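Long-range contacts in putative S-adenosyl-L-methionine-dependent Methyltransferase (Methanococcus maripaludis, PDB 3DLC), which binds S-adenosylmethionine and probably transfers its methyl group to an acceptor not yet established, possibly a sterol-like molecule: residues 69-75 with 95-101; 100-104 with 123-127; 44-50 with 111-117. All blocks are in the same frame, centred on the assembly; numbering follows the deposited sequence. Where two conformers were deposited one is given.

Contacts 1 and 3 lie in one mixed sheet, with centres about 11 Å apart: strand 66-73 runs between strand 95-99 at the sheet edge and strand 46-50, which in turn pairs with strand 112-118. Backbone bonds between Arg70, Leu72 and Asp49 join the two contacts. Along the chain, 44-50 comes first and 111-117 closes on it after both strands of contact 1. Contact 2, about 13 Å from contact 1 and 17 Å from contact 3 between centres, belongs to the loops beyond the C-terminal strand ends. It shares Gly100 and Asp101 with contact 1, and both touch S-adenosylmethionine, so the chain leaving strand 95-99 passes from the sheet into the wall of the cofactor pocket.

Contact 1 (69-75 with 95-101); sequences IRALDFS and IQIVQGD. With SAM (S-adenosylmethionine), chain C.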
loop_
_atom_site.group_PDB
_atom_site.type_symbol
_atom_site.label_atom_id
_atom_site.label_comp_id
_atom_site.label_asym_id
_atom_site.label_seq_id
_atom_site.Cartn_x
_atom_site.Cartn_y
_atom_site.Cartn_z
ATOM N N ILE A 69 10.551 -0.556 9.335
ATOM C CA ILE A 69 9.219 -0.633 8.714
ATOM C C ILE A 69 8.162 -1.144 9.649
ATOM O O ILE A 69 8.417 -2.060 10.459
ATOM C CB ILE A 69 9.311 -1.598 7.495
ATOM C CG1 ILE A 69 10.333 -1.067 6.466
ATOM C CG2 ILE A 69 7.919 -1.807 6.829
ATOM C CD1 ILE A 69 10.820 -2.102 5.472
ATOM N N ARG A 70 6.998 -0.507 9.591
ATOM C CA ARG A 70 5.812 -0.995 10.309
ATOM C C ARG A 70 4.777 -1.309 9.249
ATOM O O ARG A 70 4.466 -0.487 8.382
ATOM C CB ARG A 70 5.261 0.012 11.288
ATOM C CG ARG A 70 6.180 0.174 12.456
ATOM C CD ARG A 70 5.646 1.125 13.456
ATOM N NE ARG A 70 6.663 1.418 14.453
ATOM C CZ ARG A 70 6.440 2.130 15.544
ATOM N NH1 ARG A 70 5.236 2.642 15.758
ATOM N NH2 ARG A 70 7.431 2.339 16.410
ATOM N N ALA A 71 4.308 -2.542 9.283
ATOM C CA ALA A 71 3.323 -3.108 8.353
ATOM C C ALA A 71 1.975 -3.135 9.047
ATOM O O ALA A 71 1.742 -3.907 9.969
ATOM C CB ALA A 71 3.766 -4.497 7.949
ATOM N N LEU A 72 1.105 -2.215 8.635
ATOM C CA LEU A 72 -0.196 -2.020 9.261
ATOM C C LEU A 72 -1.292 -2.697 8.443
ATOM O O LEU A 72 -1.447 -2.434 7.254
ATOM C CB LEU A 72 -0.484 -0.512 9.311
ATOM C CG LEU A 72 -1.837 -0.102 9.887
ATOM C CD1 LEU A 72 -1.879 -0.295 11.401
ATOM C CD2 LEU A 72 -2.172 1.360 9.578
ATOM N N ASP A 73 -2.071 -3.548 9.079
ATOM C CA ASP A 73 -3.200 -4.185 8.399
ATOM C C ASP A 73 -4.309 -4.453 9.403
ATOM O O ASP A 73 -4.040 -4.800 10.551
ATOM C CB ASP A 73 -2.756 -5.471 7.715
ATOM C CG ASP A 73 -3.706 -5.885 6.599
ATOM O OD1 ASP A 73 -4.831 -6.329 6.887
ATOM O OD2 ASP A 73 -3.324 -5.740 5.407
ATOM N N PHE A 74 -5.551 -4.280 8.982
ATOM C CA PHE A 74 -6.696 -4.471 9.849
ATOM C C PHE A 74 -7.188 -5.891 9.933
ATOM O O PHE A 74 -8.086 -6.161 10.732
ATOM C CB PHE A 74 -7.844 -3.457 9.544
ATOM C CG PHE A 74 -8.738 -3.775 8.363
ATOM C CD1 PHE A 74 -8.399 -4.671 7.360
ATOM C CD2 PHE A 74 -9.938 -3.097 8.267
ATOM C CE1 PHE A 74 -9.281 -4.886 6.301
ATOM C CE2 PHE A 74 -10.795 -3.303 7.220
ATOM C CZ PHE A 74 -10.475 -4.202 6.227
ATOM N N SER A 75 -6.576 -6.809 9.182
ATOM C CA SER A 75 -6.985 -8.204 9.171
ATOM C C SER A 75 -6.028 -9.063 9.970
ATOM O O SER A 75 -4.844 -9.212 9.611
ATOM C CB SER A 75 -7.077 -8.734 7.740
ATOM O OG SER A 75 -7.169 -10.144 7.785
ATOM N N ILE A 95 10.850 -5.396 10.236
ATOM C CA ILE A 95 9.453 -5.149 9.989
ATOM C C ILE A 95 8.639 -5.570 11.210
ATOM O O ILE A 95 8.724 -6.701 11.675
ATOM C CB ILE A 95 8.941 -5.949 8.781
ATOM C CG1 ILE A 95 9.736 -5.612 7.526
ATOM C CG2 ILE A 95 7.434 -5.686 8.533
ATOM C CD1 ILE A 95 9.627 -6.694 6.418
ATOM N N GLN A 96 7.896 -4.616 11.737
ATOM C CA GLN A 96 6.965 -4.837 12.832
ATOM C C GLN A 96 5.555 -4.885 12.281
ATOM O O GLN A 96 5.145 -3.953 11.588
ATOM C CB GLN A 96 7.043 -3.689 13.843
ATOM C CG GLN A 96 6.076 -3.894 14.992
ATOM C CD GLN A 96 6.075 -2.761 16.000
ATOM O OE1 GLN A 96 6.776 -1.758 15.846
ATOM N NE2 GLN A 96 5.301 -2.929 17.068
ATOM N N ILE A 97 4.815 -5.944 12.577
ATOM C CA ILE A 97 3.429 -6.055 12.150
ATOM C C ILE A 97 2.571 -5.330 13.174
ATOM O O ILE A 97 2.708 -5.538 14.374
ATOM C CB ILE A 97 3.043 -7.556 11.990
ATOM C CG1 ILE A 97 3.970 -8.289 10.986
ATOM C CG2 ILE A 97 1.610 -7.709 11.593
ATOM C CD1 ILE A 97 4.105 -7.740 9.592
ATOM N N VAL A 98 1.702 -4.453 12.673
ATOM C CA VAL A 98 0.799 -3.666 13.515
ATOM C C VAL A 98 -0.648 -3.939 13.122
ATOM O O VAL A 98 -1.063 -3.739 11.989
ATOM C CB VAL A 98 1.121 -2.177 13.369
ATOM C CG1 VAL A 98 0.222 -1.346 14.251
ATOM C CG2 VAL A 98 2.610 -1.920 13.632
ATOM N N GLN A 99 -1.402 -4.416 14.086
ATOM C CA GLN A 99 -2.818 -4.685 13.904
ATOM C C GLN A 99 -3.543 -3.363 14.033
ATOM O O GLN A 99 -3.500 -2.722 15.088
ATOM C CB GLN A 99 -3.279 -5.691 14.976
ATOM C CG GLN A 99 -4.714 -6.038 14.974
ATOM C CD GLN A 99 -5.080 -6.910 13.815
ATOM O OE1 GLN A 99 -4.401 -7.907 13.510
ATOM N NE2 GLN A 99 -6.187 -6.555 13.151
ATOM N N GLY A 100 -4.191 -2.895 12.983
ATOM C CA GLY A 100 -4.910 -1.644 13.068
ATOM C C GLY A 100 -5.438 -1.207 11.727
ATOM O O GLY A 100 -5.198 -1.806 10.698
ATOM N N ASP A 101 -6.169 -0.109 11.773
ATOM C CA ASP A 101 -6.954 0.425 10.666
ATOM C C ASP A 101 -6.466 1.806 10.271
ATOM O O ASP A 101 -6.120 2.641 11.131
ATOM C CB ASP A 101 -8.427 0.512 11.166
ATOM C CG ASP A 101 -9.447 0.657 10.087
ATOM O OD1 ASP A 101 -9.324 1.548 9.229
ATOM O OD2 ASP A 101 -10.406 -0.155 10.081
HETATM N N SAM C . -0.256 -4.619 0.135
HETATM C CA SAM C . -0.354 -6.077 -0.135
HETATM C C SAM C . 0.178 -6.383 -1.508
HETATM O O SAM C . 0.277 -5.465 -2.325
HETATM O OXT SAM C . 0.444 -7.547 -1.783
HETATM C CB SAM C . -1.781 -6.557 0.052
HETATM C CG SAM C . -2.795 -5.975 -0.879
HETATM S SD SAM C . -4.419 -6.660 -0.496
HETATM C CE SAM C . -5.056 -6.518 -2.144
HETATM C "C5'" SAM C . -5.282 -5.284 0.432
HETATM C "C4'" SAM C . -5.050 -5.176 1.968
HETATM O "O4'" SAM C . -5.518 -3.961 2.642
HETATM C "C3'" SAM C . -5.568 -6.395 2.772
HETATM O "O3'" SAM C . -4.481 -6.996 3.407
HETATM C "C2'" SAM C . -6.551 -5.766 3.760
HETATM O "O2'" SAM C . -6.757 -6.448 4.977
HETATM C "C1'" SAM C . -5.983 -4.347 3.929
HETATM N N9 SAM C . -6.977 -3.346 4.351
HETATM C C8 SAM C . -8.171 -3.067 3.728
HETATM N N7 SAM C . -8.794 -2.029 4.336
HETATM C C5 SAM C . -7.993 -1.654 5.382
HETATM C C6 SAM C . -8.119 -0.683 6.379
HETATM N N6 SAM C . -9.197 0.106 6.543
HETATM N N1 SAM C . -7.086 -0.546 7.240
HETATM C C2 SAM C . -5.980 -1.360 7.169
HETATM N N3 SAM C . -5.841 -2.362 6.255
HETATM C C4 SAM C . -6.843 -2.458 5.384
#
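Strands 69-73 and 95-99 pair in parallel at one edge of the sheet, the right-handed beta-alpha-beta crossover through helix 76-88 joining them as in other Rossmann-like methyltransferases. Five backbone bonds make the ladder: Gln96 N to Ile69 O, Ala71 N to Gln96 O, Val98 N to Ala71 O, Asp73 N to Val98 O and Gly100 N to Asp73 O. On the face that meets helices 56-64 and 76-88, the small Ala71 leaves room for larger neighbours: its CB touches Ile95 CG2 at 3.9 Å and Ile97 CD1 at 3.7 Å. On the other face, Leu72 has CG anti to its backbone N (chi1 178°), which carries CD1 to Val98 CG1 at 3.7 Å and over the Gly100 backbone, where the lack of a side chain suits the close approach.

At the strand ends the pairing opens into the cofactor site. Asp73 receives both ribose hydroxyls, O2' of S-adenosylmethionine on OD1 at 2.7 Å and O3' on OD2 at 2.6 Å. OD1 also accepts Ser75 N through its anti lone pair, an Asx turn, while Gly53 N holds OD2; together these fix the carboxylate's rotation. Phe74 lays one ring face against the adenine, with C5 over the ring centre. The Asp101 carboxylate stands 86° from that ring, its OD2 3.5 Å from Phe74 CD2, while OD1, held by His103 ND1, accepts adenine N6 at 3.1 Å.

Contact 2 (100-104 with 123-127); sequences GDVHN and FWEDV. With SAM (S-adenosylmethionine), chain C.
His103, Val102 and Trp124 carry most of this meeting of two loops beside the adenine of S-adenosylmethionine. The imidazole bridges the loops: NE2 lies 2.5 Å from Glu125 O, in a hydrogen bond so short that its exact length is doubtful; the acceptor lies near the ring plane, the donor well above the carbonyl plane. ND1 donates to Asp101 OD1 at 2.7 Å on the syn side, somewhat out of the carboxylate plane. His103 N reaches the same oxygen on its anti side from the same face, closing an Asx turn within the type I turn 101-104. Histidine suits this place because its two ring nitrogens face opposite ways and, when both are protonated, can each donate.

Val102 sends CG1 over the indole of Trp124, a CH-pi contact 3.8 Å from the centroid of the five-membered ring and 7° off its normal. A chi1 of 69° sets CG1 between the backbone N and carbonyl carbon, also near adenine N6, while Val102 N donates to adenine N1 at 3.2 Å. The indole NE1 is satisfied by Ser120.

With an acceptor at each nitrogen, the imidazole may well be doubly protonated, a state that the Asp101 carboxylate would favour.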
loop_
_atom_site.group_PDB
_atom_site.type_symbol
_atom_site.label_atom_id
_atom_site.label_comp_id
_atom_site.label_asym_id
_atom_site.label_seq_id
_atom_site.Cartn_x
_atom_site.Cartn_y
_atom_site.Cartn_z
ATOM N N GLY A 100 -4.191 -2.895 12.983
ATOM C CA GLY A 100 -4.910 -1.644 13.068
ATOM C C GLY A 100 -5.438 -1.207 11.727
ATOM O O GLY A 100 -5.198 -1.806 10.698
ATOM N N ASP A 101 -6.169 -0.109 11.773
ATOM C CA ASP A 101 -6.954 0.425 10.666
ATOM C C ASP A 101 -6.466 1.806 10.271
ATOM O O ASP A 101 -6.120 2.641 11.131
ATOM C CB ASP A 101 -8.427 0.512 11.166
ATOM C CG ASP A 101 -9.447 0.657 10.087
ATOM O OD1 ASP A 101 -9.324 1.548 9.229
ATOM O OD2 ASP A 101 -10.406 -0.155 10.081
ATOM N N VAL A 102 -6.432 2.054 8.967
ATOM C CA VAL A 102 -6.024 3.341 8.418
ATOM C C VAL A 102 -6.876 4.499 8.974
ATOM O O VAL A 102 -6.447 5.644 8.984
ATOM C CB VAL A 102 -6.062 3.315 6.865
ATOM C CG1 VAL A 102 -7.484 3.221 6.321
ATOM C CG2 VAL A 102 -5.306 4.525 6.305
ATOM N N HIS A 103 -8.084 4.189 9.436
ATOM C CA HIS A 103 -8.960 5.242 9.952
ATOM C C HIS A 103 -8.663 5.608 11.391
ATOM O O HIS A 103 -9.274 6.542 11.921
ATOM C CB HIS A 103 -10.430 4.858 9.844
ATOM C CG HIS A 103 -10.874 4.601 8.446
ATOM N ND1 HIS A 103 -10.832 3.347 7.889
ATOM C CD2 HIS A 103 -11.284 5.439 7.464
ATOM C CE1 HIS A 103 -11.266 3.421 6.638
ATOM N NE2 HIS A 103 -11.540 4.677 6.355
ATOM N N ASN A 104 -7.743 4.899 12.034
ATOM C CA ASN A 104 -7.391 5.184 13.421
ATOM C C ASN A 104 -6.034 4.545 13.684
ATOM O O ASN A 104 -5.901 3.522 14.338
ATOM C CB ASN A 104 -8.485 4.648 14.337
ATOM C CG ASN A 104 -8.214 4.972 15.759
ATOM O OD1 ASN A 104 -7.877 6.104 16.056
ATOM N ND2 ASN A 104 -8.394 4.003 16.666
ATOM N N PHE A 123 -10.194 -0.092 -1.403
ATOM C CA PHE A 123 -11.188 -0.718 -0.523
ATOM C C PHE A 123 -11.635 0.177 0.631
ATOM O O PHE A 123 -12.664 -0.098 1.249
ATOM C CB PHE A 123 -10.634 -2.023 0.088
ATOM C CG PHE A 123 -10.304 -3.075 -0.928
ATOM C CD1 PHE A 123 -11.296 -3.763 -1.600
ATOM C CD2 PHE A 123 -8.997 -3.410 -1.198
ATOM C CE1 PHE A 123 -10.936 -4.789 -2.517
ATOM C CE2 PHE A 123 -8.669 -4.397 -2.075
ATOM C CZ PHE A 123 -9.635 -5.054 -2.764
ATOM N N TRP A 124 -10.899 1.223 0.955
ATOM C CA TRP A 124 -11.197 1.979 2.167
ATOM C C TRP A 124 -12.530 2.662 2.161
ATOM O O TRP A 124 -12.880 3.304 1.197
ATOM C CB TRP A 124 -10.125 3.043 2.489
ATOM C CG TRP A 124 -8.758 2.495 2.640
ATOM C CD1 TRP A 124 -8.399 1.197 2.918
ATOM C CD2 TRP A 124 -7.534 3.228 2.533
ATOM N NE1 TRP A 124 -7.032 1.083 2.969
ATOM C CE2 TRP A 124 -6.479 2.308 2.695
ATOM C CE3 TRP A 124 -7.220 4.562 2.297
ATOM C CZ2 TRP A 124 -5.148 2.701 2.640
ATOM C CZ3 TRP A 124 -5.897 4.937 2.210
ATOM C CH2 TRP A 124 -4.880 4.008 2.379
ATOM N N GLU A 125 -13.244 2.512 3.271
ATOM C CA GLU A 125 -14.486 3.237 3.513
ATOM C C GLU A 125 -14.021 4.659 3.946
ATOM O O GLU A 125 -12.866 4.842 4.217
ATOM C CB GLU A 125 -15.277 2.520 4.643
ATOM C CG GLU A 125 -15.697 1.087 4.278
ATOM C CD GLU A 125 -16.243 0.254 5.456
ATOM O OE1 GLU A 125 -16.298 0.749 6.609
ATOM O OE2 GLU A 125 -16.607 -0.922 5.214
ATOM N N ASP A 126 -14.856 5.672 3.994
ATOM C CA ASP A 126 -14.366 6.952 4.548
ATOM C C ASP A 126 -12.909 7.404 4.284
ATOM O O ASP A 126 -12.074 7.579 5.187
ATOM C CB ASP A 126 -14.634 6.976 6.046
ATOM C CG ASP A 126 -14.651 8.387 6.587
ATOM O OD1 ASP A 126 -14.466 9.343 5.787
ATOM O OD2 ASP A 126 -14.797 8.530 7.812
ATOM N N VAL A 127 -12.666 7.679 3.016
ATOM C CA VAL A 127 -11.328 8.045 2.592
ATOM C C VAL A 127 -10.869 9.397 3.134
ATOM O O VAL A 127 -9.672 9.598 3.309
ATOM C CB VAL A 127 -11.125 7.935 1.085
ATOM C CG1 VAL A 127 -11.183 6.442 0.672
ATOM C CG2 VAL A 127 -12.123 8.769 0.314
HETATM N N SAM C . -0.256 -4.619 0.135
HETATM C CA SAM C . -0.354 -6.077 -0.135
HETATM C C SAM C . 0.178 -6.383 -1.508
HETATM O O SAM C . 0.277 -5.465 -2.325
HETATM O OXT SAM C . 0.444 -7.547 -1.783
HETATM C CB SAM C . -1.781 -6.557 0.052
HETATM C CG SAM C . -2.795 -5.975 -0.879
HETATM S SD SAM C . -4.419 -6.660 -0.496
HETATM C CE SAM C . -5.056 -6.518 -2.144
HETATM C "C5'" SAM C . -5.282 -5.284 0.432
HETATM C "C4'" SAM C . -5.050 -5.176 1.968
HETATM O "O4'" SAM C . -5.518 -3.961 2.642
HETATM C "C3'" SAM C . -5.568 -6.395 2.772
HETATM O "O3'" SAM C . -4.481 -6.996 3.407
HETATM C "C2'" SAM C . -6.551 -5.766 3.760
HETATM O "O2'" SAM C . -6.757 -6.448 4.977
HETATM C "C1'" SAM C . -5.983 -4.347 3.929
HETATM N N9 SAM C . -6.977 -3.346 4.351
HETATM C C8 SAM C . -8.171 -3.067 3.728
HETATM N N7 SAM C . -8.794 -2.029 4.336
HETATM C C5 SAM C . -7.993 -1.654 5.382
HETATM C C6 SAM C . -8.119 -0.683 6.379
HETATM N N6 SAM C . -9.197 0.106 6.543
HETATM N N1 SAM C . -7.086 -0.546 7.240
HETATM C C2 SAM C . -5.980 -1.360 7.169
HETATM N N3 SAM C . -5.841 -2.362 6.255
HETATM C C4 SAM C . -6.843 -2.458 5.384
#

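Contact 3 (44-50 with 111-117); sequences AGTCIDI and YADLIVS. Unlike the reference sequence in segment 44-50: Thr46 (reference Asn).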
loop_
_atom_site.group_PDB
_atom_site.type_symbol
_atom_site.label_atom_id
_atom_site.label_comp_id
_atom_site.label_asym_id
_atom_site.label_seq_id
_atom_site.Cartn_x
_atom_site.Cartn_y
_atom_site.Cartn_z
ATOM N N ALA A 44 16.323 5.389 4.655
ATOM C CA ALA A 44 16.344 5.104 6.069
ATOM C C ALA A 44 15.326 5.941 6.823
ATOM O O ALA A 44 14.700 6.836 6.260
ATOM C CB ALA A 44 17.781 5.294 6.662
ATOM N N GLY A 45 15.215 5.694 8.109
ATOM C CA GLY A 45 14.199 6.333 8.946
ATOM C C GLY A 45 13.038 5.361 9.110
ATOM O O GLY A 45 13.238 4.142 9.194
ATOM N N THR A 46 11.835 5.893 9.121
ATOM C CA THR A 46 10.639 5.101 9.361
ATOM C C THR A 46 9.750 5.047 8.136
ATOM O O THR A 46 9.523 6.042 7.446
ATOM C CB THR A 46 9.880 5.728 10.533
ATOM O OG1 THR A 46 9.614 7.090 10.155
ATOM C CG2 THR A 46 10.673 5.642 11.835
ATOM N N CYS A 47 9.274 3.853 7.848
ATOM C CA CYS A 47 8.354 3.602 6.738
ATOM C C CYS A 47 7.149 2.821 7.226
ATOM O O CYS A 47 7.315 1.810 7.923
ATOM C CB CYS A 47 9.059 2.808 5.634
ATOM S SG CYS A 47 8.014 2.334 4.253
ATOM N N ILE A 48 5.960 3.312 6.900
ATOM C CA ILE A 48 4.717 2.621 7.239
ATOM C C ILE A 48 4.122 2.088 5.942
ATOM O O ILE A 48 3.969 2.843 4.985
ATOM C CB ILE A 48 3.682 3.541 7.919
ATOM C CG1 ILE A 48 4.286 4.345 9.073
ATOM C CG2 ILE A 48 2.475 2.752 8.347
ATOM C CD1 ILE A 48 4.975 3.583 10.157
ATOM N N ASP A 49 3.832 0.781 5.903
ATOM C CA ASP A 49 3.181 0.098 4.786
ATOM C C ASP A 49 1.739 -0.165 5.220
ATOM O O ASP A 49 1.463 -1.011 6.064
ATOM C CB ASP A 49 3.948 -1.188 4.486
ATOM C CG ASP A 49 3.376 -2.000 3.346
ATOM O OD1 ASP A 49 2.491 -1.488 2.635
ATOM O OD2 ASP A 49 3.834 -3.158 3.190
ATOM N N ILE A 50 0.814 0.603 4.647
ATOM C CA ILE A 50 -0.598 0.543 5.020
ATOM C C ILE A 50 -1.322 -0.484 4.163
ATOM O O ILE A 50 -1.271 -0.449 2.940
ATOM C CB ILE A 50 -1.259 1.915 4.923
ATOM C CG1 ILE A 50 -0.532 2.917 5.862
ATOM C CG2 ILE A 50 -2.768 1.813 5.263
ATOM C CD1 ILE A 50 -1.092 4.330 5.792
ATOM N N TYR A 111 5.432 10.900 12.691
ATOM C CA TYR A 111 6.355 9.808 12.867
ATOM C C TYR A 111 7.052 9.292 11.610
ATOM O O TYR A 111 8.224 8.896 11.683
ATOM C CB TYR A 111 5.605 8.627 13.507
ATOM C CG TYR A 111 6.446 7.402 13.751
ATOM C CD1 TYR A 111 7.249 7.332 14.860
ATOM C CD2 TYR A 111 6.427 6.325 12.866
ATOM C CE1 TYR A 111 8.047 6.212 15.097
ATOM C CE2 TYR A 111 7.209 5.212 13.092
ATOM C CZ TYR A 111 8.002 5.164 14.207
ATOM O OH TYR A 111 8.777 4.052 14.403
ATOM N N ALA A 112 6.339 9.243 10.488
ATOM C CA ALA A 112 6.789 8.504 9.321
ATOM C C ALA A 112 7.541 9.360 8.311
ATOM O O ALA A 112 7.020 10.339 7.820
ATOM C CB ALA A 112 5.539 7.879 8.623
ATOM N N ASP A 113 8.718 8.909 7.946
ATOM C CA ASP A 113 9.425 9.525 6.825
ATOM C C ASP A 113 8.801 9.193 5.471
ATOM O O ASP A 113 8.865 9.976 4.535
ATOM C CB ASP A 113 10.893 9.078 6.849
ATOM C CG ASP A 113 11.620 9.568 8.088
ATOM O OD1 ASP A 113 11.767 10.801 8.245
ATOM O OD2 ASP A 113 12.037 8.738 8.891
ATOM N N LEU A 114 8.238 8.003 5.392
ATOM C CA LEU A 114 7.661 7.466 4.169
ATOM C C LEU A 114 6.456 6.620 4.495
ATOM O O LEU A 114 6.492 5.852 5.441
ATOM C CB LEU A 114 8.685 6.602 3.429
ATOM C CG LEU A 114 8.234 5.922 2.144
ATOM C CD1 LEU A 114 7.885 6.922 1.036
ATOM C CD2 LEU A 114 9.338 4.922 1.680
ATOM N N ILE A 115 5.373 6.813 3.761
ATOM C CA ILE A 115 4.179 5.979 3.884
ATOM C C ILE A 115 3.890 5.390 2.519
ATOM O O ILE A 115 3.726 6.133 1.537
ATOM C CB ILE A 115 2.956 6.764 4.397
ATOM C CG1 ILE A 115 3.268 7.406 5.745
ATOM C CG2 ILE A 115 1.732 5.890 4.437
ATOM C CD1 ILE A 115 2.173 8.361 6.268
ATOM N N VAL A 116 3.827 4.064 2.447
ATOM C CA VAL A 116 3.525 3.362 1.220
ATOM C C VAL A 116 2.269 2.519 1.412
ATOM O O VAL A 116 1.921 2.159 2.515
ATOM C CB VAL A 116 4.720 2.461 0.772
ATOM C CG1 VAL A 116 6.007 3.290 0.631
ATOM C CG2 VAL A 116 4.942 1.275 1.727
ATOM N N SER A 117 1.599 2.202 0.315
ATOM C CA SER A 117 0.435 1.321 0.364
ATOM C C SER A 117 0.108 0.857 -1.036
ATOM O O SER A 117 -0.037 1.682 -1.947
ATOM C CB SER A 117 -0.754 2.079 0.880
ATOM O OG SER A 117 -1.915 1.272 0.928
#
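Two groups grip Thr46 OG1: it donates to Tyr111 O at 2.7 Å and accepts from Asp113 N at 3.0 Å. A chi1 of 57° sets OG1 between the backbone N and carbonyl carbon, turned to the opposing chain, and leaves CG2 beside the Tyr111 ring, 3.6 Å from its OH. A threonine serves both needs, hydroxyl on one branch and methyl on the other. Asp113 completes the clasp, its OD2 taking Thr46 N at 2.9 Å through the anti lone pair while OD1 forms a salt bridge with Lys139. Gly45 CA, with no side chain in the way, lies close to OD2; its positive phi (99°) suits glycine.

Beyond this corner the chains become neighbouring parallel strands, 46-50 and 114-117, in the middle of the Rossmann-like methyltransferase sheet. Backbone bonds step along them from Leu114 N to Thr46 O as far as Ile50 N to Val116 O, and the outward-facing groups of Cys47 and Asp49 bond to strand 66-73. Toward helix 56-64, Cys47 SG rests against Leu114 CD2 at 3.9 Å, and Val116 CG2 leans on the Asp49 side chain. The buried Asp49 carboxylate finds a partner for OD2 in the hydroxyl of Ser58.

The other face is filled by branched aliphatic groups that pack against helix 127-137. Ile48 places CG1 on Ala112 CB and brings CD1 to the edge of the Tyr111 ring, the two side chains meeting at about a right angle. Ile50 CD1 presses on Ile115 CG2 at 3.5 Å, tighter than usual for two methyls. At the strand end Ser117 OG, anti to its backbone N (chi1 179°), donates to Ile50 O at 2.7 Å from above the carbonyl plane.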